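Local coordinates for protein tRNA dimethylallyltransferase (Staphylococcus epidermidis ATCC 12228, PDB 3D3Q) that probably transfers a dimethylallyl group from dimethylallyl diphosphate onto the adenine at position 37 of tRNAs that read codons beginning with uridine, at residues K6-V11 with E194-L200; F31-I36 with R95-I101; Y149-F153 with A172-L177. All blocks are in the same frame, centred on the assembly; numbering follows the deposited sequence.

How the interactions relate
From the N terminus, the chain runs first through 6-11, which waits 183 residues for its partner 194-200; interaction 1 therefore closes the largest loop of the three. Within that loop, interaction 2 joins 31-36 to 95-101 and is complete before interaction 3 begins, where 149-153 meets 172-177. Interactions 2 and 3 thus follow one another, both inside interaction 1, and none cross. Interactions 1 and 2 belong to one parallel sheet: strand 98-102 lies beside strand 8-13, and I10 probably hydrogen-bonds to P99 and I101. Interaction 3 pairs two helices well away from that sheet, its centre about 28 Å from that of interaction 1.

Interaction 1: K6-V11 with E194-L200; sequences KPFLIV and ENYDTLL
The carbonyl oxygen of L9 is approached by two groups of the neighbouring strand: L199 N donates a hydrogen bond to L9 O at 3.0 Å, almost in line with the C=O bond, and T198 CA sends a C-H contact to L9 O from 3.5 Å. Two residues earlier on both strands, D197 N bonds to P7 O at 3.0 Å, lying above the carbonyl plane. V11 N reaches back to L199 O only weakly. Strands 8-11 and 197-200 therefore run parallel, about 19° apart, with F8 opposite D197 and V11 opposite L200.

Before the strands begin, the pairing gives way to a salt bridge between K6 and E194. K6, extended beyond CG, brings NZ to 2.8 Å from E194 OE1, meeting the carboxylate from above its plane, and the two side chains cross nearly at right angles. Next to it the pyrrolidine of P7 sets CG against the edge of the Y196 ring, whereas L9 CD2 lies over a face of that ring.

The two strands are neighbours in the parallel sheet of a P-loop NTPase fold: strand 8-13 leads straight into the predicted ATP-binding loop that contains K20. On the sheet face carrying F8, I10 and L199, the ends of F8 and I10 converge on one methyl, F8 CZ coming within 3.9 Å of L199 CD2 at the edge of the phenyl ring. I10 lies alongside L199 and points the same way; helix 300-314 packs over L199. D197 on this face forms a salt bridge through OD2 with R314 of that helix. On the reverse face V11 CG1 packs on L200 CD1 at 3.4 Å, the L200 branch swung there by a CG anti to the backbone N (chi1 -171°).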
loop_
_atom_site.group_PDB
_atom_site.type_symbol
_atom_site.label_atom_id
_atom_site.label_comp_id
_atom_site.label_asym_id
_atom_site.label_seq_id
_atom_site.Cartn_x
_atom_site.Cartn_y
_atom_site.Cartn_z
ATOM N N LYS A 6 -22.383 6.124 -4.901
ATOM C CA LYS A 6 -20.896 6.168 -4.988
ATOM C C LYS A 6 -20.398 5.202 -6.053
ATOM O O LYS A 6 -20.889 4.072 -6.171
ATOM C CB LYS A 6 -20.274 5.782 -3.649
ATOM C CG LYS A 6 -20.752 6.598 -2.495
ATOM C CD LYS A 6 -20.469 5.904 -1.177
ATOM C CE LYS A 6 -21.119 6.678 -0.028
ATOM N NZ LYS A 6 -20.923 6.056 1.317
ATOM N N PRO A 7 -19.414 5.635 -6.852
ATOM C CA PRO A 7 -18.844 4.795 -7.914
ATOM C C PRO A 7 -17.992 3.622 -7.395
ATOM O O PRO A 7 -17.242 3.757 -6.423
ATOM C CB PRO A 7 -18.013 5.784 -8.734
ATOM C CG PRO A 7 -17.595 6.796 -7.714
ATOM C CD PRO A 7 -18.856 6.996 -6.899
ATOM N N PHE A 8 -18.111 2.472 -8.055
ATOM C CA PHE A 8 -17.351 1.294 -7.666
ATOM C C PHE A 8 -15.880 1.474 -8.018
ATOM O O PHE A 8 -15.546 1.909 -9.123
ATOM C CB PHE A 8 -17.889 0.043 -8.369
ATOM C CG PHE A 8 -17.250 -1.234 -7.902
ATOM C CD1 PHE A 8 -17.392 -1.651 -6.582
ATOM C CD2 PHE A 8 -16.501 -2.013 -8.764
ATOM C CE1 PHE A 8 -16.797 -2.830 -6.129
ATOM C CE2 PHE A 8 -15.904 -3.194 -8.319
ATOM C CZ PHE A 8 -16.057 -3.597 -6.992
ATOM N N LEU A 9 -15.012 1.130 -7.068
ATOM C CA LEU A 9 -13.565 1.235 -7.252
ATOM C C LEU A 9 -12.818 0.081 -6.578
ATOM O O LEU A 9 -13.129 -0.255 -5.438
ATOM C CB LEU A 9 -13.062 2.540 -6.649
ATOM C CG LEU A 9 -11.561 2.755 -6.777
ATOM C CD1 LEU A 9 -11.213 3.146 -8.190
ATOM C CD2 LEU A 9 -11.144 3.839 -5.829
ATOM N N ILE A 10 -11.849 -0.525 -7.269
ATOM C CA ILE A 10 -11.051 -1.612 -6.676
ATOM C C ILE A 10 -9.709 -1.023 -6.291
ATOM O O ILE A 10 -9.133 -0.250 -7.053
ATOM C CB ILE A 10 -10.734 -2.791 -7.663
ATOM C CG1 ILE A 10 -12.004 -3.512 -8.115
ATOM C CG2 ILE A 10 -9.867 -3.829 -6.960
ATOM C CD1 ILE A 10 -12.672 -4.284 -7.009
ATOM N N VAL A 11 -9.207 -1.371 -5.112
ATOM C CA VAL A 11 -7.897 -0.858 -4.683
ATOM C C VAL A 11 -7.028 -2.048 -4.212
ATOM O O VAL A 11 -7.390 -2.774 -3.278
ATOM C CB VAL A 11 -8.033 0.199 -3.524
ATOM C CG1 VAL A 11 -6.708 0.885 -3.272
ATOM C CG2 VAL A 11 -9.079 1.227 -3.869
ATOM N N GLU A 194 -16.351 8.873 2.809
ATOM C CA GLU A 194 -15.864 8.046 1.709
ATOM C C GLU A 194 -16.418 8.455 0.356
ATOM O O GLU A 194 -17.617 8.626 0.191
ATOM C CB GLU A 194 -16.175 6.574 1.959
ATOM C CG GLU A 194 -17.641 6.282 2.147
ATOM C CD GLU A 194 -17.907 4.802 2.361
ATOM O OE1 GLU A 194 -19.064 4.446 2.712
ATOM O OE2 GLU A 194 -16.961 3.994 2.171
ATOM N N ASN A 195 -15.526 8.586 -0.615
ATOM C CA ASN A 195 -15.915 8.994 -1.931
ATOM C C ASN A 195 -16.300 7.859 -2.836
ATOM O O ASN A 195 -17.000 8.071 -3.813
ATOM C CB ASN A 195 -14.797 9.792 -2.576
ATOM C CG ASN A 195 -14.381 10.979 -1.731
ATOM O OD1 ASN A 195 -15.221 11.627 -1.101
ATOM N ND2 ASN A 195 -13.081 11.270 -1.705
ATOM N N TYR A 196 -15.863 6.648 -2.533
ATOM C CA TYR A 196 -16.198 5.538 -3.407
ATOM C C TYR A 196 -16.641 4.282 -2.689
ATOM O O TYR A 196 -16.388 4.107 -1.498
ATOM C CB TYR A 196 -14.995 5.193 -4.295
ATOM C CG TYR A 196 -14.328 6.386 -4.940
ATOM C CD1 TYR A 196 -13.297 7.071 -4.297
ATOM C CD2 TYR A 196 -14.724 6.825 -6.204
ATOM C CE1 TYR A 196 -12.672 8.163 -4.909
ATOM C CE2 TYR A 196 -14.114 7.912 -6.818
ATOM C CZ TYR A 196 -13.093 8.573 -6.174
ATOM O OH TYR A 196 -12.498 9.631 -6.815
ATOM N N ASP A 197 -17.318 3.418 -3.440
ATOM C CA ASP A 197 -17.769 2.122 -2.938
ATOM C C ASP A 197 -16.537 1.224 -3.081
ATOM O O ASP A 197 -16.520 0.293 -3.896
ATOM C CB ASP A 197 -18.895 1.567 -3.813
ATOM C CG ASP A 197 -19.212 0.119 -3.490
ATOM O OD1 ASP A 197 -19.842 -0.572 -4.318
ATOM O OD2 ASP A 197 -18.821 -0.334 -2.395
ATOM N N THR A 198 -15.515 1.507 -2.277
ATOM C CA THR A 198 -14.234 0.798 -2.337
ATOM C C THR A 198 -14.173 -0.673 -1.943
ATOM O O THR A 198 -14.877 -1.130 -1.051
ATOM C CB THR A 198 -13.149 1.548 -1.506
ATOM O OG1 THR A 198 -13.351 1.292 -0.111
ATOM C CG2 THR A 198 -13.225 3.059 -1.754
ATOM N N LEU A 199 -13.316 -1.401 -2.646
ATOM C CA LEU A 199 -13.078 -2.809 -2.380
ATOM C C LEU A 199 -11.572 -2.868 -2.130
ATOM O O LEU A 199 -10.802 -3.328 -2.966
ATOM C CB LEU A 199 -13.469 -3.665 -3.587
ATOM C CG LEU A 199 -13.152 -5.166 -3.541
ATOM C CD1 LEU A 199 -13.335 -5.750 -2.144
ATOM C CD2 LEU A 199 -14.053 -5.853 -4.538
ATOM N N LEU A 200 -11.167 -2.364 -0.972
ATOM C CA LEU A 200 -9.769 -2.290 -0.600
ATOM C C LEU A 200 -9.160 -3.626 -0.207
ATOM O O LEU A 200 -9.517 -4.204 0.817
ATOM C CB LEU A 200 -9.616 -1.289 0.539
ATOM C CG LEU A 200 -8.218 -0.874 0.961
ATOM C CD1 LEU A 200 -7.521 -0.104 -0.156
ATOM C CD2 LEU A 200 -8.329 -0.006 2.206
#

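Interaction 2: F31-I36 with R95-I101; sequences FNGEII and RGKVPII
G33 and I100 fit together at the start of this strand pair: with no side chain on G33, the end of I100 comes over its backbone, CD1 lying 4.1 Å from G33 CA. V98 fills the place just before it, laying CG2 against F31 O, where the chain has left helix 20-30. Further along, the branches of I35 rise on the same face as I100, and both pack under that helix, I35 on S24 and I25, I100 on A28.

The other face has its own fit. I101 turns CG2 onto I36 CB at 3.7 Å, the side chains crossing at a slant, while I36 also presses on Y88, I89 and I92 of helix 78-94. That helix links the short edge strand 64-65 to strand 98-102, a beta-alpha-beta crossover of the kind expected in a P-loop NTPase sheet.

Between the strands E34 O accepts I100 N at 3.0 Å, and I100 O accepts I36 N; E34 N completes the set on V98 O at 3.3 Å. P99, which has no N-H to give, sits opposite E34 with a wider CA separation of 5.7 Å.

E34 is the large bump of the face it shares with I36. Its chain, extended beyond CG, crosses both R95 and K97 at about a right angle; the aliphatic part of K97 passes across it, CD being 3.3 Å from E34 OE2. R95 NH1 forms a salt bridge with E34 OE1, although the bond is weak and bent at 118°, and R95 also pairs with D91. Y65 OH bonds to that same E34 oxygen. A buried carboxylate with an arginine and a hydroxyl on one oxygen and a lysine ammonium not far off probably stays ionised.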
loop_
_atom_site.group_PDB
_atom_site.type_symbol
_atom_site.label_atom_id
_atom_site.label_comp_id
_atom_site.label_asym_id
_atom_site.label_seq_id
_atom_site.Cartn_x
_atom_site.Cartn_y
_atom_site.Cartn_z
ATOM N N PHE A 31 -12.659 -8.314 -15.640
ATOM C CA PHE A 31 -13.754 -7.351 -15.498
ATOM C C PHE A 31 -13.505 -6.124 -16.346
ATOM O O PHE A 31 -13.869 -5.014 -15.960
ATOM C CB PHE A 31 -13.900 -6.938 -14.043
ATOM C CG PHE A 31 -14.182 -8.081 -13.135
ATOM C CD1 PHE A 31 -15.479 -8.551 -12.974
ATOM C CD2 PHE A 31 -13.143 -8.740 -12.490
ATOM C CE1 PHE A 31 -15.739 -9.671 -12.178
ATOM C CE2 PHE A 31 -13.386 -9.860 -11.693
ATOM C CZ PHE A 31 -14.687 -10.330 -11.535
ATOM N N ASN A 32 -12.900 -6.348 -17.512
ATOM C CA ASN A 32 -12.536 -5.296 -18.474
ATOM C C ASN A 32 -12.458 -3.920 -17.822
ATOM O O ASN A 32 -13.287 -3.035 -18.064
ATOM C CB ASN A 32 -13.502 -5.274 -19.676
ATOM C CG ASN A 32 -14.864 -4.695 -19.325
ATOM O OD1 ASN A 32 -15.449 -5.046 -18.295
ATOM N ND2 ASN A 32 -15.385 -3.819 -20.184
ATOM N N GLY A 33 -11.451 -3.761 -16.973
ATOM C CA GLY A 33 -11.248 -2.499 -16.299
ATOM C C GLY A 33 -9.949 -1.871 -16.762
ATOM O O GLY A 33 -9.301 -2.365 -17.682
ATOM N N GLU A 34 -9.580 -0.763 -16.130
ATOM C CA GLU A 34 -8.349 -0.071 -16.454
ATOM C C GLU A 34 -7.707 0.303 -15.133
ATOM O O GLU A 34 -8.391 0.581 -14.145
ATOM C CB GLU A 34 -8.629 1.161 -17.300
ATOM C CG GLU A 34 -9.502 0.847 -18.498
ATOM C CD GLU A 34 -9.732 2.049 -19.383
ATOM O OE1 GLU A 34 -9.812 3.177 -18.838
ATOM O OE2 GLU A 34 -9.855 1.875 -20.622
ATOM N N ILE A 35 -6.383 0.316 -15.126
ATOM C CA ILE A 35 -5.630 0.576 -13.915
ATOM C C ILE A 35 -5.039 1.966 -13.807
ATOM O O ILE A 35 -4.541 2.517 -14.778
ATOM C CB ILE A 35 -4.474 -0.450 -13.789
ATOM C CG1 ILE A 35 -5.036 -1.862 -13.895
ATOM C CG2 ILE A 35 -3.744 -0.268 -12.477
ATOM C CD1 ILE A 35 -4.012 -2.915 -13.831
ATOM N N ILE A 36 -5.085 2.519 -12.604
ATOM C CA ILE A 36 -4.499 3.819 -12.339
ATOM C C ILE A 36 -3.341 3.561 -11.366
ATOM O O ILE A 36 -3.560 3.105 -10.247
ATOM C CB ILE A 36 -5.514 4.764 -11.684
ATOM C CG1 ILE A 36 -6.639 5.077 -12.668
ATOM C CG2 ILE A 36 -4.826 6.026 -11.231
ATOM C CD1 ILE A 36 -7.783 5.843 -12.058
ATOM N N ARG A 95 -17.188 5.308 -19.117
ATOM C CA ARG A 95 -17.127 4.479 -20.315
ATOM C C ARG A 95 -17.468 3.033 -19.969
ATOM O O ARG A 95 -16.982 2.087 -20.597
ATOM C CB ARG A 95 -15.751 4.574 -20.967
ATOM C CG ARG A 95 -15.346 6.005 -21.285
ATOM C CD ARG A 95 -14.172 6.063 -22.239
ATOM N NE ARG A 95 -13.052 5.219 -21.799
ATOM C CZ ARG A 95 -12.414 5.364 -20.643
ATOM N NH1 ARG A 95 -11.418 4.559 -20.337
ATOM N NH2 ARG A 95 -12.776 6.318 -19.792
ATOM N N GLY A 96 -18.314 2.887 -18.948
ATOM C CA GLY A 96 -18.773 1.582 -18.496
ATOM C C GLY A 96 -17.702 0.575 -18.138
ATOM O O GLY A 96 -17.860 -0.615 -18.395
ATOM N N LYS A 97 -16.608 1.041 -17.553
ATOM C CA LYS A 97 -15.531 0.138 -17.165
ATOM C C LYS A 97 -15.329 0.149 -15.647
ATOM O O LYS A 97 -16.022 0.864 -14.914
ATOM C CB LYS A 97 -14.229 0.520 -17.879
ATOM C CG LYS A 97 -14.091 -0.043 -19.293
ATOM C CD LYS A 97 -12.848 0.512 -20.003
ATOM C CE LYS A 97 -12.178 -0.540 -20.930
ATOM N NZ LYS A 97 -13.085 -1.094 -21.996
ATOM N N VAL A 98 -14.378 -0.649 -15.180
ATOM C CA VAL A 98 -14.107 -0.743 -13.759
ATOM C C VAL A 98 -12.804 -0.096 -13.368
ATOM O O VAL A 98 -11.726 -0.637 -13.634
ATOM C CB VAL A 98 -14.054 -2.198 -13.305
ATOM C CG1 VAL A 98 -13.753 -2.259 -11.819
ATOM C CG2 VAL A 98 -15.364 -2.875 -13.623
ATOM N N PRO A 99 -12.880 1.073 -12.718
ATOM C CA PRO A 99 -11.684 1.789 -12.285
ATOM C C PRO A 99 -10.933 0.993 -11.199
ATOM O O PRO A 99 -11.503 0.649 -10.151
ATOM C CB PRO A 99 -12.248 3.102 -11.771
ATOM C CG PRO A 99 -13.548 2.676 -11.190
ATOM C CD PRO A 99 -14.096 1.737 -12.229
ATOM N N ILE A 100 -9.651 0.717 -11.455
ATOM C CA ILE A 100 -8.804 -0.057 -10.541
ATOM C C ILE A 100 -7.509 0.697 -10.276
ATOM O O ILE A 100 -6.821 1.103 -11.211
ATOM C CB ILE A 100 -8.405 -1.415 -11.171
ATOM C CG1 ILE A 100 -9.642 -2.142 -11.700
ATOM C CG2 ILE A 100 -7.716 -2.264 -10.156
ATOM C CD1 ILE A 100 -9.319 -3.151 -12.770
ATOM N N ILE A 101 -7.175 0.889 -9.009
ATOM C CA ILE A 101 -5.930 1.560 -8.679
ATOM C C ILE A 101 -4.973 0.520 -8.089
ATOM O O ILE A 101 -5.299 -0.197 -7.147
ATOM C CB ILE A 101 -6.142 2.735 -7.694
ATOM C CG1 ILE A 101 -6.903 2.260 -6.469
ATOM C CG2 ILE A 101 -6.900 3.849 -8.389
ATOM C CD1 ILE A 101 -7.242 3.373 -5.519
#

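Interaction 3: Y149-F153 with A172-L177; sequences YLASF and AIEYYL
Y149 and I173 meet edge on: with CG anti to the backbone N (chi1 177°), Y149 swings its ring across the gap between the helices so that CE2 lies 3.5 Å from I173 CG2. Past that edge, Y149 OH sits 3.4 Å from L177 CD2, the two side chains crossing at about a right angle. I173 divides its work: CG2 meets the tyrosine, while CG1 packs on L150 CG at 3.6 Å. L150 also extends CD2 to the CB of A172.

F153 and Y176 meet further along. Y176 (chi1 173°) carries its ring to F153, with CE2 over one face of the F153 ring, too close in the model to be trusted. F153 CB lies over the Y176 ring as a CH-pi contact, 4.1 Å from its centroid and 13° off the normal. The rings themselves meet obliquely. On the far face of F153 lies S152 OG, which donates to Y149 O.

The helix segments 149-153 and 172-177 cross at 49°, their axes 10.2 Å apart at closest approach. This apolar helix-helix packing is consistent with the helical domain that MiaA-type transferases insert beside their P-loop core.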
loop_
_atom_site.group_PDB
_atom_site.type_symbol
_atom_site.label_atom_id
_atom_site.label_comp_id
_atom_site.label_asym_id
_atom_site.label_seq_id
_atom_site.Cartn_x
_atom_site.Cartn_y
_atom_site.Cartn_z
ATOM N N TYR A 149 -14.253 -6.328 28.416
ATOM C CA TYR A 149 -13.088 -5.463 28.387
ATOM C C TYR A 149 -13.222 -4.415 27.303
ATOM O O TYR A 149 -12.936 -3.246 27.522
ATOM C CB TYR A 149 -11.824 -6.287 28.140
ATOM C CG TYR A 149 -10.584 -5.450 28.034
ATOM C CD1 TYR A 149 -10.189 -4.632 29.087
ATOM C CD2 TYR A 149 -9.807 -5.457 26.875
ATOM C CE1 TYR A 149 -9.052 -3.837 28.995
ATOM C CE2 TYR A 149 -8.656 -4.661 26.772
ATOM C CZ TYR A 149 -8.289 -3.855 27.841
ATOM O OH TYR A 149 -7.157 -3.068 27.778
ATOM N N LEU A 150 -13.661 -4.833 26.125
ATOM C CA LEU A 150 -13.817 -3.896 25.023
ATOM C C LEU A 150 -14.907 -2.885 25.383
ATOM O O LEU A 150 -14.711 -1.678 25.222
ATOM C CB LEU A 150 -14.172 -4.655 23.741
ATOM C CG LEU A 150 -13.968 -4.064 22.339
ATOM C CD1 LEU A 150 -15.298 -4.114 21.593
ATOM C CD2 LEU A 150 -13.423 -2.637 22.396
ATOM N N ALA A 151 -16.040 -3.374 25.894
ATOM C CA ALA A 151 -17.172 -2.522 26.290
ATOM C C ALA A 151 -16.761 -1.330 27.159
ATOM O O ALA A 151 -17.204 -0.201 26.938
ATOM C CB ALA A 151 -18.211 -3.357 27.027
ATOM N N SER A 152 -15.920 -1.596 28.152
ATOM C CA SER A 152 -15.443 -0.568 29.058
ATOM C C SER A 152 -14.892 0.655 28.313
ATOM O O SER A 152 -15.010 1.766 28.803
ATOM C CB SER A 152 -14.341 -1.130 29.937
ATOM O OG SER A 152 -13.148 -1.207 29.196
ATOM N N PHE A 153 -14.282 0.457 27.145
ATOM C CA PHE A 153 -13.721 1.573 26.392
ATOM C C PHE A 153 -14.672 2.087 25.362
ATOM O O PHE A 153 -15.220 3.169 25.491
ATOM C CB PHE A 153 -12.446 1.180 25.647
ATOM C CG PHE A 153 -11.372 0.665 26.520
ATOM C CD1 PHE A 153 -11.037 1.340 27.693
ATOM C CD2 PHE A 153 -10.710 -0.520 26.198
ATOM C CE1 PHE A 153 -10.052 0.843 28.558
ATOM C CE2 PHE A 153 -9.724 -1.031 27.048
ATOM C CZ PHE A 153 -9.390 -0.350 28.240
ATOM N N ALA A 172 -10.548 -3.819 17.506
ATOM C CA ALA A 172 -11.009 -2.642 18.209
ATOM C C ALA A 172 -10.129 -2.422 19.439
ATOM O O ALA A 172 -9.603 -1.330 19.654
ATOM C CB ALA A 172 -12.464 -2.809 18.618
ATOM N N ILE A 173 -9.959 -3.459 20.253
ATOM C CA ILE A 173 -9.117 -3.360 21.439
ATOM C C ILE A 173 -7.683 -3.004 21.044
ATOM O O ILE A 173 -7.012 -2.231 21.723
ATOM C CB ILE A 173 -9.128 -4.683 22.205
ATOM C CG1 ILE A 173 -10.540 -4.932 22.724
ATOM C CG2 ILE A 173 -8.125 -4.649 23.344
ATOM C CD1 ILE A 173 -10.757 -6.325 23.201
ATOM N N GLU A 174 -7.224 -3.562 19.933
ATOM C CA GLU A 174 -5.885 -3.291 19.428
ATOM C C GLU A 174 -5.699 -1.814 19.052
ATOM O O GLU A 174 -4.696 -1.192 19.410
ATOM C CB GLU A 174 -5.626 -4.163 18.206
ATOM C CG GLU A 174 -4.266 -3.977 17.578
ATOM C CD GLU A 174 -4.098 -4.772 16.295
ATOM O OE1 GLU A 174 -2.981 -4.695 15.719
ATOM O OE2 GLU A 174 -5.069 -5.458 15.871
ATOM N N TYR A 175 -6.670 -1.265 18.323
ATOM C CA TYR A 175 -6.656 0.129 17.874
ATOM C C TYR A 175 -6.608 1.121 19.038
ATOM O O TYR A 175 -5.809 2.059 19.039
ATOM C CB TYR A 175 -7.901 0.401 17.033
ATOM C CG TYR A 175 -8.025 1.829 16.599
ATOM C CD1 TYR A 175 -7.323 2.309 15.498
ATOM C CD2 TYR A 175 -8.834 2.707 17.297
ATOM C CE1 TYR A 175 -7.425 3.637 15.103
ATOM C CE2 TYR A 175 -8.947 4.026 16.917
ATOM C CZ TYR A 175 -8.246 4.495 15.822
ATOM O OH TYR A 175 -8.391 5.817 15.462
ATOM N N TYR A 176 -7.495 0.908 20.009
ATOM C CA TYR A 176 -7.589 1.727 21.212
ATOM C C TYR A 176 -6.250 1.761 21.939
ATOM O O TYR A 176 -5.661 2.818 22.125
ATOM C CB TYR A 176 -8.640 1.140 22.162
ATOM C CG TYR A 176 -8.680 1.844 23.494
ATOM C CD1 TYR A 176 -8.884 3.220 23.558
ATOM C CD2 TYR A 176 -8.475 1.154 24.686
ATOM C CE1 TYR A 176 -8.883 3.897 24.770
ATOM C CE2 TYR A 176 -8.463 1.825 25.912
ATOM C CZ TYR A 176 -8.673 3.197 25.948
ATOM O OH TYR A 176 -8.688 3.895 27.138
ATOM N N LEU A 177 -5.789 0.584 22.358
ATOM C CA LEU A 177 -4.528 0.453 23.078
ATOM C C LEU A 177 -3.354 1.203 22.433
ATOM O O LEU A 177 -2.458 1.649 23.141
ATOM C CB LEU A 177 -4.147 -1.023 23.245
ATOM C CG LEU A 177 -4.269 -1.705 24.626
ATOM C CD1 LEU A 177 -3.932 -0.718 25.759
ATOM C CD2 LEU A 177 -5.667 -2.250 24.804
#